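PDB 1V4V: UDP-N-Acetylglucosamine 2-Epimerase from Thermus thermophilus, which probably catalyses the interconversion of UDP-N-acetylglucosamine and its 2-epimer, UDP-N-acetylmannosamine, as a two-domain homodimer of the GT-B fold. Local coordinates for residues A[222-225]-A[226-230]; A[336-339]-A[340-344]. All coordinates share one frame; numbering follows the deposited sequence.

Both interactions are local contacts within the last turns of a helix. Interaction 1 ends helix 214-227 and interaction 2 ends helix 335-343. Their centres lie 22 Å apart and they do not touch. Helix 321-332 packs against both, so one helix links the two ends. Each contact has an inner side and a solvent side. In interaction 1, Val224 and Ala225 are buried, and Phe228 sets its ring edge beside the Val224 carbonyl. In interaction 2, Leu338 and the selenomethionine at 341 are buried, and long polar side chains line the rest. Interaction 1 closes with a tighter turn; interaction 2 keeps i to i+4 bonds up to Lys343.

Interaction 1 of 2, residues A[222-225]-A[226-230]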
loop_
_atom_site.group_PDB
_atom_site.type_symbol
_atom_site.label_atom_id
_atom_site.label_comp_id
_atom_site.label_asym_id
_atom_site.label_seq_id
_atom_site.Cartn_x
_atom_site.Cartn_y
_atom_site.Cartn_z
ATOM N N LYS A 222 5.882 -34.641 38.606
ATOM C CA LYS A 222 6.785 -35.371 39.489
ATOM C C LYS A 222 6.359 -36.842 39.463
ATOM O O LYS A 222 7.201 -37.741 39.414
ATOM C CB LYS A 222 6.702 -34.821 40.918
ATOM C CG LYS A 222 7.518 -35.627 41.932
ATOM C CD LYS A 222 7.400 -35.042 43.335
ATOM C CE LYS A 222 8.196 -35.859 44.342
ATOM N NZ LYS A 222 7.950 -35.417 45.748
ATOM N N ARG A 223 5.047 -37.087 39.491
ATOM C CA ARG A 223 4.536 -38.457 39.442
ATOM C C ARG A 223 4.949 -39.128 38.139
ATOM O O ARG A 223 5.300 -40.311 38.118
ATOM C CB ARG A 223 3.006 -38.488 39.537
ATOM C CG ARG A 223 2.438 -38.276 40.922
ATOM C CD ARG A 223 0.917 -38.419 40.895
ATOM N NE ARG A 223 0.490 -39.806 40.714
ATOM C CZ ARG A 223 -0.757 -40.167 40.427
ATOM N NH1 ARG A 223 -1.699 -39.245 40.278
ATOM N NH2 ARG A 223 -1.070 -41.449 40.302
ATOM N N VAL A 224 4.886 -38.374 37.043
ATOM C CA VAL A 224 5.271 -38.917 35.747
ATOM C C VAL A 224 6.754 -39.301 35.784
ATOM O O VAL A 224 7.137 -40.395 35.369
ATOM C CB VAL A 224 5.049 -37.886 34.605
ATOM C CG1 VAL A 224 5.584 -38.442 33.289
ATOM C CG2 VAL A 224 3.555 -37.565 34.474
ATOM N N ALA A 225 7.583 -38.398 36.289
ATOM C CA ALA A 225 9.019 -38.653 36.360
ATOM C C ALA A 225 9.321 -39.910 37.176
ATOM O O ALA A 225 10.188 -40.703 36.818
ATOM C CB ALA A 225 9.734 -37.444 36.955
ATOM N N GLU A 226 8.599 -40.102 38.273
ATOM C CA GLU A 226 8.825 -41.279 39.101
ATOM C C GLU A 226 8.420 -42.564 38.377
ATOM O O GLU A 226 8.989 -43.629 38.616
ATOM C CB GLU A 226 8.053 -41.139 40.412
ATOM C CG GLU A 226 8.492 -39.935 41.223
ATOM C CD GLU A 226 7.648 -39.724 42.460
ATOM O OE1 GLU A 226 6.408 -39.645 42.325
ATOM O OE2 GLU A 226 8.227 -39.628 43.562
ATOM N N ALA A 227 7.449 -42.457 37.475
ATOM C CA ALA A 227 6.978 -43.621 36.725
ATOM C C ALA A 227 7.876 -43.983 35.540
ATOM O O ALA A 227 7.753 -45.075 34.978
ATOM C CB ALA A 227 5.543 -43.380 36.232
ATOM N N PHE A 228 8.763 -43.065 35.158
ATOM C CA PHE A 228 9.675 -43.269 34.030
ATOM C C PHE A 228 11.106 -42.917 34.428
ATOM O O PHE A 228 11.680 -41.949 33.932
ATOM C CB PHE A 228 9.242 -42.390 32.854
ATOM C CG PHE A 228 7.912 -42.770 32.293
ATOM C CD1 PHE A 228 7.806 -43.812 31.380
ATOM C CD2 PHE A 228 6.755 -42.132 32.727
ATOM C CE1 PHE A 228 6.556 -44.216 30.908
ATOM C CE2 PHE A 228 5.504 -42.531 32.261
ATOM C CZ PHE A 228 5.409 -43.572 31.354
ATOM N N PRO A 229 11.701 -43.711 35.327
ATOM C CA PRO A 229 13.068 -43.485 35.802
ATOM C C PRO A 229 14.149 -43.441 34.726
ATOM O O PRO A 229 15.194 -42.833 34.927
ATOM C CB PRO A 229 13.282 -44.631 36.799
ATOM C CG PRO A 229 12.372 -45.706 36.292
ATOM C CD PRO A 229 11.131 -44.928 35.932
ATOM N N HIS A 230 13.903 -44.077 33.586
ATOM C CA HIS A 230 14.901 -44.094 32.520
ATOM C C HIS A 230 14.865 -42.877 31.610
ATOM O O HIS A 230 15.700 -42.743 30.714
ATOM C CB HIS A 230 14.755 -45.361 31.675
ATOM C CG HIS A 230 14.999 -46.624 32.436
ATOM N ND1 HIS A 230 16.123 -46.815 33.214
ATOM C CD2 HIS A 230 14.277 -47.763 32.534
ATOM C CE1 HIS A 230 16.079 -48.015 33.756
ATOM N NE2 HIS A 230 14.968 -48.613 33.360
#
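Val224 and Phe228 form the tight side of this helix end. Val224 CG1 lies 3.9 Å from Phe228 CD2, the side chains crossing at a slant. Val224 O sits at the ring edge, near its plane, 3.2 Å from Phe228 CD2. Phe228 has CG beside its own backbone N (chi1 -65°), which turns the ring toward Val224. Glu226 N bonds Lys222 O and Ala227 N bonds Arg223 O, both i to i+4. The pattern then changes: Phe228 N bonds Ala225 O at 3.2 Å, i to i+3, and Val224 O only weakly. Phe228 N stands 71° out of the Ala225 carbonyl plane, not on a lone pair. Asn256 ND2 also donates to Ala225 O.

On the solvent side the Glu226 stem still packs, with CG 3.1 Å from Lys222 O, but the charged ends are looser. In one of two Lys222 conformers, NZ is 4.8 Å from Glu226 OE2, too far for a salt bridge; this approach is doubtful. Arg223 instead forms a salt bridge with Glu322.

Helix 214-227 lies between strands 200-203 and 232-236 of a beta-alpha-beta unit. Val224 and Ala225 touch Phe233 of the second strand, while Val224 and Phe228 lean on helix 321-332.

Interaction 2 of 2, residues A[336-339]-A[340-344]; sequences EELS and RMRKA
Arg342 runs back along the helix over Leu338, with CG beside its own backbone N (chi1 -60°) and the chain extended as far as NE. The last torsion (chi4 83°) then turns a face of the guanidinium to Leu338 O, and NH1 comes 3.9 Å from Leu338 CB. Ser339 turns OG away from its backbone N, to the side of its carbonyl carbon (chi1 178°). Ser339 OG and Lys343 CE meet at 3.5 Å, a contact with the methylene next to the ammonium.

Selenomethionine Met341 sets CG against Glu337 O at 3.0 Å, and SE follows at 3.8 Å from that same oxygen. The backbone keeps i to i+4 bonds as far as Lys343, with Arg340 N 2.9 Å from Glu336 O. A weak extra bond runs from Met341 N to Leu338 O.

Leu338 and Met341 are buried against Leu331 of helix 321-332 and against Pro295, which Arg342 also touches. Arg342 NH2 donates to Leu276 O, so its far end is held to strand 275-280. Glu337 OE1 and Arg340 NH2 are 5.0 Å apart, too far for a salt bridge. Any attraction is probably weak, and backbone bonds and apolar packing define this helix end.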
loop_
_atom_site.group_PDB
_atom_site.type_symbol
_atom_site.label_atom_id
_atom_site.label_comp_id
_atom_site.label_asym_id
_atom_site.label_seq_id
_atom_site.Cartn_x
_atom_site.Cartn_y
_atom_site.Cartn_z
ATOM N N GLU A 336 3.235 -46.120 19.386
ATOM C CA GLU A 336 2.521 -45.935 18.128
ATOM C C GLU A 336 1.888 -44.550 18.052
ATOM O O GLU A 336 1.930 -43.902 17.011
ATOM C CB GLU A 336 1.430 -46.991 17.966
ATOM C CG GLU A 336 1.928 -48.418 18.122
ATOM C CD GLU A 336 1.473 -49.049 19.427
ATOM O OE1 GLU A 336 1.876 -48.567 20.516
ATOM O OE2 GLU A 336 0.698 -50.031 19.353
ATOM N N GLU A 337 1.302 -44.094 19.154
ATOM C CA GLU A 337 0.671 -42.781 19.155
ATOM C C GLU A 337 1.725 -41.697 19.007
ATOM O O GLU A 337 1.517 -40.724 18.291
ATOM C CB GLU A 337 -0.134 -42.559 20.435
ATOM C CG GLU A 337 -0.929 -41.257 20.427
ATOM C CD GLU A 337 -1.908 -41.161 21.578
ATOM O OE1 GLU A 337 -2.597 -40.123 21.699
ATOM O OE2 GLU A 337 -1.990 -42.126 22.365
ATOM N N LEU A 338 2.857 -41.863 19.684
ATOM C CA LEU A 338 3.936 -40.886 19.582
ATOM C C LEU A 338 4.417 -40.830 18.131
ATOM O O LEU A 338 4.651 -39.751 17.584
ATOM C CB LEU A 338 5.101 -41.276 20.494
ATOM C CG LEU A 338 4.884 -41.050 21.994
ATOM C CD1 LEU A 338 6.021 -41.685 22.768
ATOM C CD2 LEU A 338 4.805 -39.543 22.294
ATOM N N SER A 339 4.546 -42.002 17.514
ATOM C CA SER A 339 4.992 -42.104 16.125
ATOM C C SER A 339 4.032 -41.407 15.162
ATOM O O SER A 339 4.468 -40.717 14.237
ATOM C CB SER A 339 5.125 -43.578 15.718
ATOM O OG SER A 339 5.502 -43.688 14.355
ATOM N N ARG A 340 2.732 -41.599 15.371
ATOM C CA ARG A 340 1.722 -40.977 14.516
ATOM C C ARG A 340 1.816 -39.458 14.586
ATOM O O ARG A 340 1.582 -38.758 13.600
ATOM C CB ARG A 340 0.312 -41.391 14.937
ATOM C CG ARG A 340 -0.078 -42.826 14.641
ATOM C CD ARG A 340 -1.596 -42.933 14.626
ATOM N NE ARG A 340 -2.185 -42.268 15.786
ATOM C CZ ARG A 340 -3.420 -41.774 15.826
ATOM N NH1 ARG A 340 -4.213 -41.867 14.766
ATOM N NH2 ARG A 340 -3.858 -41.181 16.930
HETATM N N MSE A 341 2.142 -38.948 15.767
HETATM C CA MSE A 341 2.258 -37.515 15.942
HETATM C C MSE A 341 3.503 -37.002 15.218
HETATM O O MSE A 341 3.460 -35.947 14.589
HETATM C CB MSE A 341 2.273 -37.190 17.441
HETATM C CG MSE A 341 1.055 -37.796 18.153
HETATM SE SE MSE A 341 0.917 -37.412 20.042
HETATM C CE MSE A 341 1.102 -35.496 19.802
ATOM N N ARG A 342 4.599 -37.759 15.270
ATOM C CA ARG A 342 5.824 -37.351 14.587
ATOM C C ARG A 342 5.660 -37.394 13.070
ATOM O O ARG A 342 6.313 -36.640 12.352
ATOM C CB ARG A 342 7.010 -38.251 14.976
ATOM C CG ARG A 342 7.327 -38.232 16.458
ATOM C CD ARG A 342 8.783 -38.599 16.747
ATOM N NE ARG A 342 8.985 -38.738 18.189
ATOM C CZ ARG A 342 8.710 -39.843 18.877
ATOM N NH1 ARG A 342 8.239 -40.919 18.255
ATOM N NH2 ARG A 342 8.862 -39.857 20.195
ATOM N N LYS A 343 4.791 -38.275 12.589
ATOM C CA LYS A 343 4.569 -38.425 11.150
ATOM C C LYS A 343 3.440 -37.554 10.602
ATOM O O LYS A 343 3.225 -37.503 9.389
ATOM C CB LYS A 343 4.252 -39.886 10.814
ATOM C CG LYS A 343 5.372 -40.872 11.084
ATOM C CD LYS A 343 4.917 -42.263 10.670
ATOM C CE LYS A 343 5.986 -43.307 10.874
ATOM N NZ LYS A 343 5.535 -44.611 10.292
ATOM N N ALA A 344 2.710 -36.883 11.487
ATOM C CA ALA A 344 1.603 -36.036 11.055
ATOM C C ALA A 344 2.087 -34.883 10.181
ATOM O O ALA A 344 3.156 -34.320 10.409
ATOM C CB ALA A 344 0.858 -35.499 12.262
#